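Shikimate dehydrogenase (Listeria monocytogenes, PDB 3TNL) probably catalyses the reversible, NADP(H)-linked interconversion of 3-dehydroshikimate and shikimate, the fourth step of the pathway that leads to chorismate and the aromatic amino acids. Local coordinates at residues I104-A115 and V124-I135; A162-I171 and F190-I201. All blocks are in the same frame, centred on the assembly; numbering follows the deposited sequence. Where two conformers were deposited one is given.

Contact 1 (I104-A115 and V124-I135); sequences IHKYLDKLSPAA and VVNDDGVLTGHI
The carbonyl oxygen of L131 is gripped by two successive backbone amides, D109 N at 2.9 Å in the carbonyl plane and K110 N at 3.0 Å somewhat tilted from it. D109 pays the bond back with its side chain: a chi1 of -55° swings the carboxylate towards the neighbouring strand, where OD2 accepts from L131 N at 2.8 Å, almost straight (176°), through its anti lone pair. The same OD2 makes a salt bridge with R87 of helix 79-88, which probably helps to hold the carboxylate in place. From here strand 110-111 runs parallel to strand 130-134 as an outermost strand of the mixed sheet, while the type I' turn D127-V130 makes a beta hairpin of 124-134. G133 N bonds to K110 O, and G133 O takes S112 N nearly along the C=O axis. Over G133, L108 CD1 lies 3.7 Å from its CA; the other methyl, CD2, meets L131 CD1, the two side chains crossing at about a right angle. S112 N-caps helix 113-118, its OG accepting from A115 N at 3.1 Å, and a water joins OG to I135 N.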
loop_
_atom_site.group_PDB
_atom_site.type_symbol
_atom_site.label_atom_id
_atom_site.label_comp_id
_atom_site.label_asym_id
_atom_site.label_seq_id
_atom_site.Cartn_x
_atom_site.Cartn_y
_atom_site.Cartn_z
ATOM N N ILE B 104 -18.967 -5.688 3.835
ATOM C CA ILE B 104 -18.221 -4.407 3.859
ATOM C C ILE B 104 -19.109 -3.178 3.920
ATOM O O ILE B 104 -18.687 -2.172 4.467
ATOM C CB ILE B 104 -17.150 -4.315 2.759
ATOM C CG1 ILE B 104 -16.142 -3.193 3.067
ATOM C CG2 ILE B 104 -17.782 -4.178 1.395
ATOM C CD1 ILE B 104 -14.989 -3.104 2.039
ATOM N N HIS B 105 -20.336 -3.268 3.403
ATOM C CA HIS B 105 -21.220 -2.123 3.423
ATOM C C HIS B 105 -21.351 -1.543 4.826
ATOM O O HIS B 105 -21.567 -0.350 4.964
ATOM C CB HIS B 105 -22.618 -2.468 2.899
ATOM C CG HIS B 105 -23.365 -3.393 3.804
ATOM N ND1 HIS B 105 -23.224 -4.767 3.753
ATOM C CD2 HIS B 105 -24.221 -3.139 4.823
ATOM C CE1 HIS B 105 -23.985 -5.316 4.686
ATOM N NE2 HIS B 105 -24.583 -4.349 5.359
ATOM N N LYS B 106 -21.228 -2.379 5.860
ATOM C CA LYS B 106 -21.301 -1.945 7.264
ATOM C C LYS B 106 -20.321 -0.820 7.601
ATOM O O LYS B 106 -20.567 0.012 8.484
ATOM C CB LYS B 106 -20.922 -3.104 8.224
ATOM C CG LYS B 106 -21.724 -4.418 8.164
ATOM C CD LYS B 106 -20.994 -5.488 9.057
ATOM C CE LYS B 106 -21.364 -6.954 8.744
ATOM N NZ LYS B 106 -22.755 -7.327 9.068
ATOM N N TYR B 107 -19.198 -0.816 6.893
ATOM C CA TYR B 107 -18.097 0.081 7.164
ATOM C C TYR B 107 -17.946 1.200 6.153
ATOM O O TYR B 107 -16.983 1.970 6.251
ATOM C CB TYR B 107 -16.781 -0.734 7.238
ATOM C CG TYR B 107 -16.907 -1.915 8.167
ATOM C CD1 TYR B 107 -17.300 -1.714 9.481
ATOM C CD2 TYR B 107 -16.654 -3.218 7.745
ATOM C CE1 TYR B 107 -17.440 -2.769 10.343
ATOM C CE2 TYR B 107 -16.795 -4.292 8.621
ATOM C CZ TYR B 107 -17.209 -4.042 9.907
ATOM O OH TYR B 107 -17.354 -5.063 10.822
ATOM N N LEU B 108 -18.885 1.289 5.201
ATOM C CA LEU B 108 -18.867 2.319 4.180
ATOM C C LEU B 108 -19.891 3.390 4.480
ATOM O O LEU B 108 -20.691 3.269 5.433
ATOM C CB LEU B 108 -19.125 1.686 2.812
ATOM C CG LEU B 108 -18.244 0.488 2.408
ATOM C CD1 LEU B 108 -18.580 0.007 0.987
ATOM C CD2 LEU B 108 -16.745 0.825 2.528
ATOM N N ASP B 109 -19.881 4.444 3.694
ATOM C CA ASP B 109 -20.771 5.578 3.913
ATOM C C ASP B 109 -21.912 5.664 2.912
ATOM O O ASP B 109 -23.017 6.132 3.272
ATOM C CB ASP B 109 -19.958 6.873 3.873
ATOM C CG ASP B 109 -18.812 6.836 4.850
ATOM O OD1 ASP B 109 -19.089 6.577 6.056
ATOM O OD2 ASP B 109 -17.646 7.052 4.457
ATOM N N LYS B 110 -21.668 5.241 1.666
ATOM C CA LYS B 110 -22.666 5.300 0.600
ATOM C C LYS B 110 -22.526 4.081 -0.310
ATOM O O LYS B 110 -21.454 3.468 -0.368
ATOM C CB LYS B 110 -22.462 6.548 -0.269
ATOM C CG LYS B 110 -22.698 7.881 0.433
ATOM C CD LYS B 110 -22.628 9.040 -0.578
ATOM C CE LYS B 110 -23.004 10.358 0.075
ATOM N NZ LYS B 110 -24.421 10.347 0.561
ATOM N N LEU B 111 -23.581 3.777 -1.054
ATOM C CA LEU B 111 -23.583 2.651 -2.012
ATOM C C LEU B 111 -24.222 3.073 -3.315
ATOM O O LEU B 111 -25.162 3.892 -3.331
ATOM C CB LEU B 111 -24.388 1.472 -1.467
ATOM C CG LEU B 111 -23.981 0.846 -0.126
ATOM C CD1 LEU B 111 -25.030 -0.156 0.313
ATOM C CD2 LEU B 111 -22.585 0.189 -0.282
ATOM N N SER B 112 -23.732 2.542 -4.421
ATOM C CA SER B 112 -24.381 2.761 -5.698
ATOM C C SER B 112 -25.738 2.014 -5.645
ATOM O O SER B 112 -25.950 1.153 -4.793
ATOM C CB SER B 112 -23.547 2.187 -6.840
ATOM O OG SER B 112 -23.522 0.768 -6.786
ATOM N N PRO B 113 -26.653 2.325 -6.567
ATOM C CA PRO B 113 -27.922 1.602 -6.539
ATOM C C PRO B 113 -27.793 0.082 -6.655
ATOM O O PRO B 113 -28.471 -0.639 -5.927
ATOM C CB PRO B 113 -28.674 2.173 -7.741
ATOM C CG PRO B 113 -28.139 3.549 -7.874
ATOM C CD PRO B 113 -26.679 3.458 -7.507
ATOM N N ALA B 114 -26.932 -0.410 -7.526
ATOM C CA ALA B 114 -26.772 -1.840 -7.701
ATOM C C ALA B 114 -26.099 -2.480 -6.498
ATOM O O ALA B 114 -26.453 -3.584 -6.099
ATOM C CB ALA B 114 -25.987 -2.132 -8.968
ATOM N N ALA B 115 -25.110 -1.797 -5.903
ATOM C CA ALA B 115 -24.467 -2.344 -4.722
ATOM C C ALA B 115 -25.474 -2.513 -3.605
ATOM O O ALA B 115 -25.452 -3.512 -2.864
ATOM C CB ALA B 115 -23.303 -1.476 -4.263
ATOM N N VAL B 124 -14.512 0.049 -3.895
ATOM C CA VAL B 124 -14.721 1.174 -3.025
ATOM C C VAL B 124 -13.908 2.357 -3.515
ATOM O O VAL B 124 -12.791 2.188 -4.015
ATOM C CB VAL B 124 -14.294 0.848 -1.559
ATOM C CG1 VAL B 124 -14.488 2.067 -0.631
ATOM C CG2 VAL B 124 -15.114 -0.346 -0.997
ATOM N N VAL B 125 -14.482 3.554 -3.382
ATOM C CA VAL B 125 -13.782 4.805 -3.716
ATOM C C VAL B 125 -13.979 5.769 -2.556
ATOM O O VAL B 125 -15.016 5.757 -1.893
ATOM C CB VAL B 125 -14.227 5.404 -5.077
ATOM C CG1 VAL B 125 -15.719 5.771 -5.064
ATOM C CG2 VAL B 125 -13.402 6.616 -5.450
ATOM N N ASN B 126 -12.936 6.548 -2.295
ATOM C CA ASN B 126 -12.881 7.512 -1.210
ATOM C C ASN B 126 -12.851 8.944 -1.751
ATOM O O ASN B 126 -11.954 9.271 -2.546
ATOM C CB ASN B 126 -11.602 7.247 -0.443
ATOM C CG ASN B 126 -11.485 8.071 0.829
ATOM O OD1 ASN B 126 -12.190 9.036 1.024
ATOM N ND2 ASN B 126 -10.505 7.722 1.660
ATOM N N ASP B 127 -13.851 9.761 -1.419
ATOM C CA ASP B 127 -13.874 11.181 -1.799
ATOM C C ASP B 127 -13.992 12.015 -0.539
ATOM O O ASP B 127 -15.008 11.944 0.147
ATOM C CB ASP B 127 -15.062 11.484 -2.706
ATOM C CG ASP B 127 -14.950 10.823 -4.029
ATOM O OD1 ASP B 127 -14.251 11.355 -4.921
ATOM O OD2 ASP B 127 -15.580 9.770 -4.196
ATOM N N ASP B 128 -12.925 12.742 -0.193
ATOM C CA ASP B 128 -12.931 13.643 0.985
ATOM C C ASP B 128 -13.304 12.828 2.235
ATOM O O ASP B 128 -14.002 13.324 3.120
ATOM C CB ASP B 128 -13.955 14.774 0.698
ATOM C CG ASP B 128 -13.838 15.994 1.630
ATOM O OD1 ASP B 128 -12.803 16.182 2.314
ATOM O OD2 ASP B 128 -14.816 16.804 1.632
ATOM N N GLY B 129 -12.875 11.564 2.305
ATOM C CA GLY B 129 -13.192 10.718 3.457
ATOM C C GLY B 129 -14.532 9.986 3.441
ATOM O O GLY B 129 -14.905 9.295 4.392
ATOM N N VAL B 130 -15.312 10.168 2.388
ATOM C CA VAL B 130 -16.592 9.476 2.273
ATOM C C VAL B 130 -16.352 8.276 1.370
ATOM O O VAL B 130 -15.839 8.428 0.235
ATOM C CB VAL B 130 -17.674 10.403 1.667
ATOM C CG1 VAL B 130 -19.023 9.668 1.507
ATOM C CG2 VAL B 130 -17.815 11.658 2.530
ATOM N N LEU B 131 -16.654 7.079 1.891
ATOM C CA LEU B 131 -16.453 5.839 1.121
ATOM C C LEU B 131 -17.750 5.387 0.440
ATOM O O LEU B 131 -18.770 5.175 1.108
ATOM C CB LEU B 131 -15.974 4.711 2.034
ATOM C CG LEU B 131 -14.705 4.940 2.829
ATOM C CD1 LEU B 131 -14.419 3.677 3.663
ATOM C CD2 LEU B 131 -13.527 5.300 1.910
ATOM N N THR B 132 -17.687 5.232 -0.868
ATOM C CA THR B 132 -18.828 4.754 -1.683
ATOM C C THR B 132 -18.471 3.370 -2.229
ATOM O O THR B 132 -17.381 3.180 -2.804
ATOM C CB THR B 132 -19.132 5.656 -2.876
ATOM O OG1 THR B 132 -19.296 7.009 -2.437
ATOM C CG2 THR B 132 -20.443 5.204 -3.600
ATOM N N GLY B 133 -19.376 2.419 -1.995
ATOM C CA GLY B 133 -19.287 1.067 -2.478
ATOM C C GLY B 133 -20.014 0.921 -3.811
ATOM O O GLY B 133 -21.146 1.402 -3.964
ATOM N N HIS B 134 -19.347 0.279 -4.750
ATOM C CA HIS B 134 -19.856 -0.001 -6.075
ATOM C C HIS B 134 -19.740 -1.506 -6.349
ATOM O O HIS B 134 -19.016 -2.224 -5.661
ATOM C CB HIS B 134 -18.995 0.713 -7.131
ATOM C CG HIS B 134 -19.035 2.208 -7.055
ATOM N ND1 HIS B 134 -19.837 2.971 -7.886
ATOM C CD2 HIS B 134 -18.384 3.080 -6.250
ATOM C CE1 HIS B 134 -19.677 4.248 -7.580
ATOM N NE2 HIS B 134 -18.777 4.347 -6.614
ATOM N N ILE B 135 -20.483 -1.990 -7.339
ATOM C CA ILE B 135 -20.457 -3.397 -7.727
ATOM C C ILE B 135 -20.198 -3.382 -9.228
ATOM O O ILE B 135 -20.982 -2.813 -10.003
ATOM C CB ILE B 135 -21.764 -4.134 -7.286
ATOM C CG1 ILE B 135 -21.675 -5.644 -7.546
ATOM C CG2 ILE B 135 -23.006 -3.507 -7.939
ATOM C CD1 ILE B 135 -20.519 -6.373 -6.831
HETATM O O HOH W 1 -22.222 -0.213 -8.900
#

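Contact 2 (A162-I171 and F190-I201); sequences AGGAATAICI and FYANAEKTVEKI. With NAD (nicotinamide-adenine-dinucleotide), chain H.
N193 reaches from helix 191-204 to the glycine-rich turn at the start of helix 164-175. Its CB lies 3.9 Å from A162 O; an extended chi1 of -175° carries the amide towards helix 164-175, with CG 3.7 Å from A162 O. At the tip, ND2 donates to A162 O at 2.7 Å, with the acceptor close to the amide plane, and makes a weak, bent bond (126°) to T167 OG1. That hydroxyl gives its proton to G163 O, which T167 N reaches from the other face of the carbonyl plane, and a water bridges T167 OG1 to T197 OG1. The amide probably helps to hold the Rossmann-type turn whose G164 N and A165 N each bind a different phosphate of NAD, while A162 N bonds to O3B of the adenosine ribose. F190 turns one ring face to that ribose, C3B 3.6 Å above the plane and toward the rim. Beside the turn A162 CB packs on A194 CB; two helical turns on, I171 CD1 meets I201 CG1 in the conformer given. The helix segments run nearly parallel, their axes approaching to 10.5 Å, with strands 156-160 and 180-185 behind C170, and helix 113-118 against T167 and I171.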
loop_
_atom_site.group_PDB
_atom_site.type_symbol
_atom_site.label_atom_id
_atom_site.label_comp_id
_atom_site.label_asym_id
_atom_site.label_seq_id
_atom_site.Cartn_x
_atom_site.Cartn_y
_atom_site.Cartn_z
ATOM N N ALA B 162 -26.518 -18.931 -8.580
ATOM C CA ALA B 162 -27.099 -18.079 -7.519
ATOM C C ALA B 162 -26.088 -17.629 -6.480
ATOM O O ALA B 162 -26.480 -17.201 -5.365
ATOM C CB ALA B 162 -28.272 -18.768 -6.858
ATOM N N GLY B 163 -24.804 -17.718 -6.836
ATOM C CA GLY B 163 -23.733 -17.219 -6.017
ATOM C C GLY B 163 -23.449 -15.759 -6.312
ATOM O O GLY B 163 -24.296 -15.031 -6.829
ATOM N N GLY B 164 -22.228 -15.330 -6.027
ATOM C CA GLY B 164 -21.892 -13.918 -6.195
ATOM C C GLY B 164 -22.002 -13.421 -7.615
ATOM O O GLY B 164 -22.616 -12.380 -7.873
ATOM N N ALA B 165 -21.401 -14.156 -8.549
ATOM C CA ALA B 165 -21.414 -13.751 -9.936
ATOM C C ALA B 165 -22.830 -13.752 -10.510
ATOM O O ALA B 165 -23.243 -12.785 -11.165
ATOM C CB ALA B 165 -20.503 -14.668 -10.784
ATOM N N ALA B 166 -23.582 -14.820 -10.272
ATOM C CA ALA B 166 -24.923 -14.901 -10.814
ATOM C C ALA B 166 -25.809 -13.820 -10.259
ATOM O O ALA B 166 -26.665 -13.278 -10.977
ATOM C CB ALA B 166 -25.557 -16.274 -10.533
ATOM N N THR B 167 -25.677 -13.556 -8.965
ATOM C CA THR B 167 -26.515 -12.539 -8.315
ATOM C C THR B 167 -26.277 -11.154 -8.918
ATOM O O THR B 167 -27.220 -10.426 -9.267
ATOM C CB THR B 167 -26.321 -12.526 -6.791
ATOM O OG1 THR B 167 -26.623 -13.827 -6.259
ATOM C CG2 THR B 167 -27.246 -11.487 -6.155
ATOM N N ALA B 168 -25.011 -10.796 -9.081
ATOM C CA ALA B 168 -24.655 -9.516 -9.649
ATOM C C ALA B 168 -25.093 -9.399 -11.103
ATOM O O ALA B 168 -25.600 -8.357 -11.510
ATOM C CB ALA B 168 -23.159 -9.282 -9.515
ATOM N N ILE B 169 -24.941 -10.474 -11.881
ATOM C CA ILE B 169 -25.342 -10.467 -13.264
ATOM C C ILE B 169 -26.851 -10.344 -13.389
ATOM O O ILE B 169 -27.356 -9.555 -14.200
ATOM C CB ILE B 169 -24.857 -11.762 -14.001
ATOM C CG1 ILE B 169 -23.355 -11.704 -14.233
ATOM C CG2 ILE B 169 -25.577 -11.948 -15.377
ATOM C CD1 ILE B 169 -22.727 -13.061 -14.571
ATOM N N CYS B 170 -27.580 -11.109 -12.581
ATOM C CA CYS B 170 -29.058 -11.055 -12.671
ATOM C C CYS B 170 -29.606 -9.678 -12.324
ATOM O O CYS B 170 -30.441 -9.143 -13.064
ATOM C CB CYS B 170 -29.720 -12.081 -11.776
ATOM S SG CYS B 170 -29.564 -13.799 -12.301
ATOM N N ILE B 171 -29.139 -9.119 -11.202
ATOM C CA ILE B 171 -29.585 -7.804 -10.743
ATOM C C ILE B 171 -29.232 -6.761 -11.768
ATOM O O ILE B 171 -30.084 -5.993 -12.209
ATOM C CB ILE B 171 -28.932 -7.435 -9.388
ATOM C CG1 ILE B 171 -29.478 -8.336 -8.292
ATOM C CG2 ILE B 171 -29.210 -5.971 -9.013
ATOM C CD1 ILE B 171 -30.954 -8.173 -8.061
ATOM N N PHE B 190 -27.421 -22.086 -1.783
ATOM C CA PHE B 190 -27.604 -20.869 -2.576
ATOM C C PHE B 190 -29.044 -20.700 -3.100
ATOM O O PHE B 190 -29.385 -19.635 -3.624
ATOM C CB PHE B 190 -26.644 -20.855 -3.799
ATOM C CG PHE B 190 -25.187 -20.778 -3.420
ATOM C CD1 PHE B 190 -24.569 -19.544 -3.249
ATOM C CD2 PHE B 190 -24.460 -21.909 -3.220
ATOM C CE1 PHE B 190 -23.235 -19.454 -2.897
ATOM C CE2 PHE B 190 -23.099 -21.833 -2.896
ATOM C CZ PHE B 190 -22.506 -20.602 -2.707
ATOM N N TYR B 191 -29.881 -21.740 -3.008
ATOM C CA TYR B 191 -31.243 -21.658 -3.587
ATOM C C TYR B 191 -32.021 -20.538 -2.932
ATOM O O TYR B 191 -32.743 -19.798 -3.612
ATOM C CB TYR B 191 -32.005 -23.001 -3.492
ATOM C CG TYR B 191 -33.178 -23.143 -4.446
ATOM C CD1 TYR B 191 -34.481 -22.812 -4.057
ATOM C CD2 TYR B 191 -32.980 -23.579 -5.761
ATOM C CE1 TYR B 191 -35.554 -22.951 -4.960
ATOM C CE2 TYR B 191 -34.050 -23.741 -6.635
ATOM C CZ TYR B 191 -35.316 -23.403 -6.247
ATOM O OH TYR B 191 -36.361 -23.552 -7.163
ATOM N N ALA B 192 -31.902 -20.416 -1.618
ATOM C CA ALA B 192 -32.577 -19.329 -0.897
ATOM C C ALA B 192 -32.131 -17.929 -1.337
ATOM O O ALA B 192 -32.919 -16.982 -1.350
ATOM C CB ALA B 192 -32.432 -19.492 0.615
ATOM N N ASN B 193 -30.867 -17.789 -1.703
ATOM C CA ASN B 193 -30.364 -16.524 -2.202
ATOM C C ASN B 193 -31.012 -16.222 -3.554
ATOM O O ASN B 193 -31.363 -15.096 -3.859
ATOM C CB ASN B 193 -28.850 -16.551 -2.392
ATOM C CG ASN B 193 -28.319 -15.206 -2.790
ATOM O OD1 ASN B 193 -28.597 -14.195 -2.116
ATOM N ND2 ASN B 193 -27.572 -15.157 -3.905
ATOM N N ALA B 194 -31.151 -17.247 -4.397
ATOM C CA ALA B 194 -31.800 -17.034 -5.692
ATOM C C ALA B 194 -33.265 -16.589 -5.481
ATOM O O ALA B 194 -33.785 -15.761 -6.246
ATOM C CB ALA B 194 -31.738 -18.302 -6.564
ATOM N N GLU B 195 -33.923 -17.134 -4.453
ATOM C CA GLU B 195 -35.327 -16.746 -4.154
ATOM C C GLU B 195 -35.349 -15.247 -3.792
ATOM O O GLU B 195 -36.233 -14.505 -4.222
ATOM C CB GLU B 195 -35.926 -17.620 -3.065
ATOM C CG GLU B 195 -36.191 -19.050 -3.500
ATOM C CD GLU B 195 -36.648 -19.954 -2.341
ATOM O OE1 GLU B 195 -36.022 -19.911 -1.271
ATOM O OE2 GLU B 195 -37.609 -20.738 -2.529
ATOM N N LYS B 196 -34.363 -14.808 -3.018
ATOM C CA LYS B 196 -34.257 -13.383 -2.683
ATOM C C LYS B 196 -34.003 -12.523 -3.935
ATOM O O LYS B 196 -34.613 -11.459 -4.111
ATOM C CB LYS B 196 -33.170 -13.148 -1.621
ATOM C CG LYS B 196 -33.618 -13.517 -0.195
ATOM C CD LYS B 196 -32.679 -12.919 0.880
ATOM C CE LYS B 196 -31.243 -13.416 0.794
ATOM N NZ LYS B 196 -30.395 -12.835 1.900
ATOM N N THR B 197 -33.145 -12.998 -4.846
ATOM C CA THR B 197 -32.872 -12.279 -6.072
ATOM C C THR B 197 -34.155 -12.103 -6.910
ATOM O O THR B 197 -34.401 -11.030 -7.459
ATOM C CB THR B 197 -31.802 -12.997 -6.842
ATOM O OG1 THR B 197 -30.599 -12.981 -6.049
ATOM C CG2 THR B 197 -31.555 -12.362 -8.220
ATOM N N VAL B 198 -34.936 -13.164 -7.026
ATOM C CA VAL B 198 -36.205 -13.096 -7.739
ATOM C C VAL B 198 -37.116 -12.015 -7.140
ATOM O O VAL B 198 -37.709 -11.240 -7.884
ATOM C CB VAL B 198 -36.914 -14.458 -7.738
ATOM C CG1 VAL B 198 -38.382 -14.324 -8.213
ATOM C CG2 VAL B 198 -36.125 -15.439 -8.639
ATOM N N GLU B 199 -37.245 -12.003 -5.804
ATOM C CA GLU B 199 -38.090 -11.044 -5.093
ATOM C C GLU B 199 -37.605 -9.618 -5.373
ATOM O O GLU B 199 -38.414 -8.735 -5.673
ATOM C CB GLU B 199 -38.077 -11.396 -3.606
ATOM C CG GLU B 199 -39.029 -10.684 -2.682
ATOM C CD GLU B 199 -38.889 -11.200 -1.240
ATOM O OE1 GLU B 199 -39.690 -10.781 -0.377
ATOM O OE2 GLU B 199 -37.977 -12.036 -0.972
ATOM N N LYS B 200 -36.297 -9.400 -5.291
ATOM C CA LYS B 200 -35.710 -8.080 -5.580
ATOM C C LYS B 200 -35.981 -7.616 -7.006
ATOM O O LYS B 200 -36.382 -6.475 -7.249
ATOM C CB LYS B 200 -34.194 -8.110 -5.382
ATOM C CG LYS B 200 -33.705 -8.248 -3.962
ATOM C CD LYS B 200 -32.207 -8.423 -3.958
ATOM C CE LYS B 200 -31.608 -8.578 -2.577
ATOM N NZ LYS B 200 -30.161 -8.945 -2.688
ATOM N N ILE B 201 -35.722 -8.474 -7.982
ATOM C CA ILE B 201 -35.951 -8.094 -9.342
ATOM C C ILE B 201 -37.426 -7.764 -9.622
ATOM O O ILE B 201 -37.738 -6.750 -10.261
ATOM C CB ILE B 201 -35.454 -9.210 -10.295
ATOM C CG1 ILE B 201 -33.930 -9.310 -10.164
ATOM C CG2 ILE B 201 -35.909 -8.931 -11.732
ATOM C CD1 ILE B 201 -33.253 -10.476 -10.943
HETATM P PA NAD H . -20.252 -18.920 -5.507
HETATM O O1A NAD H . -19.496 -19.893 -4.606
HETATM O O2A NAD H . -20.700 -17.595 -4.921
HETATM O O5B NAD H . -21.491 -19.709 -6.191
HETATM C C5B NAD H . -21.401 -21.031 -6.723
HETATM C C4B NAD H . -22.615 -21.306 -7.618
HETATM O O4B NAD H . -22.400 -22.534 -8.333
HETATM C C3B NAD H . -23.876 -21.577 -6.822
HETATM O O3B NAD H . -25.008 -21.151 -7.621
HETATM C C2B NAD H . -23.925 -23.079 -6.667
HETATM O O2B NAD H . -25.243 -23.590 -6.523
HETATM C C1B NAD H . -23.344 -23.527 -7.992
HETATM N N9A NAD H . -22.706 -24.848 -8.032
HETATM C C8A NAD H . -21.486 -25.142 -7.524
HETATM N N7A NAD H . -21.185 -26.428 -7.801
HETATM C C5A NAD H . -22.200 -26.985 -8.509
HETATM C C6A NAD H . -22.492 -28.210 -9.073
HETATM N N6A NAD H . -21.616 -29.218 -8.995
HETATM N N1A NAD H . -23.641 -28.383 -9.761
HETATM C C2A NAD H . -24.545 -27.377 -9.863
HETATM N N3A NAD H . -24.337 -26.149 -9.336
HETATM C C4A NAD H . -23.190 -25.912 -8.661
HETATM O O3 NAD H . -19.302 -18.694 -6.774
HETATM P PN NAD H . -19.143 -17.360 -7.657
HETATM O O1N NAD H . -18.190 -16.379 -7.021
HETATM O O2N NAD H . -20.522 -16.892 -8.127
HETATM O O5D NAD H . -18.320 -17.879 -8.942
HETATM C C5D NAD H . -18.931 -18.825 -9.810
HETATM C C4D NAD H . -18.034 -18.867 -11.031
HETATM O O4D NAD H . -17.918 -17.543 -11.581
HETATM C C3D NAD H . -16.623 -19.303 -10.671
HETATM O O3D NAD H . -16.205 -20.301 -11.608
HETATM C C2D NAD H . -15.786 -18.042 -10.803
HETATM O O2D NAD H . -14.402 -18.312 -11.121
HETATM C C1D NAD H . -16.536 -17.292 -11.896
HETATM N N1N NAD H . -16.364 -15.838 -11.928
HETATM C C2N NAD H . -15.895 -15.250 -13.045
HETATM C C3N NAD H . -15.741 -13.869 -13.111
HETATM C C7N NAD H . -15.226 -13.189 -14.338
HETATM O O7N NAD H . -14.768 -12.060 -14.168
HETATM N N7N NAD H . -15.312 -13.798 -15.540
HETATM C C4N NAD H . -16.075 -13.090 -11.992
HETATM C C5N NAD H . -16.562 -13.720 -10.851
HETATM C C6N NAD H . -16.696 -15.108 -10.836
HETATM O O HOH W 2 -29.101 -15.043 -6.885
#

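Overall arrangement
Contact 2 is buried in the nucleotide-binding half of the chain, whereas contact 1 is only partly buried and lies on the border strand of the mixed sheet in the other half. Backbone amides and carbonyls, one carboxylate and the packing of leucines and a valine carry contact 1; contact 2 joins two helices through a side-chain amide reaching a backbone carbonyl and through apolar side chains, while the amides at the start of helix 164-175, and A162 N, bond to the cofactor. The centres stand 21 Å apart, their nearest atoms about 4 Å. Helix 113-118, begun in contact 1, links them: A114 touches Q172 and L175 of helix 164-175, and K200 NZ of contact 2 bonds to L117 O.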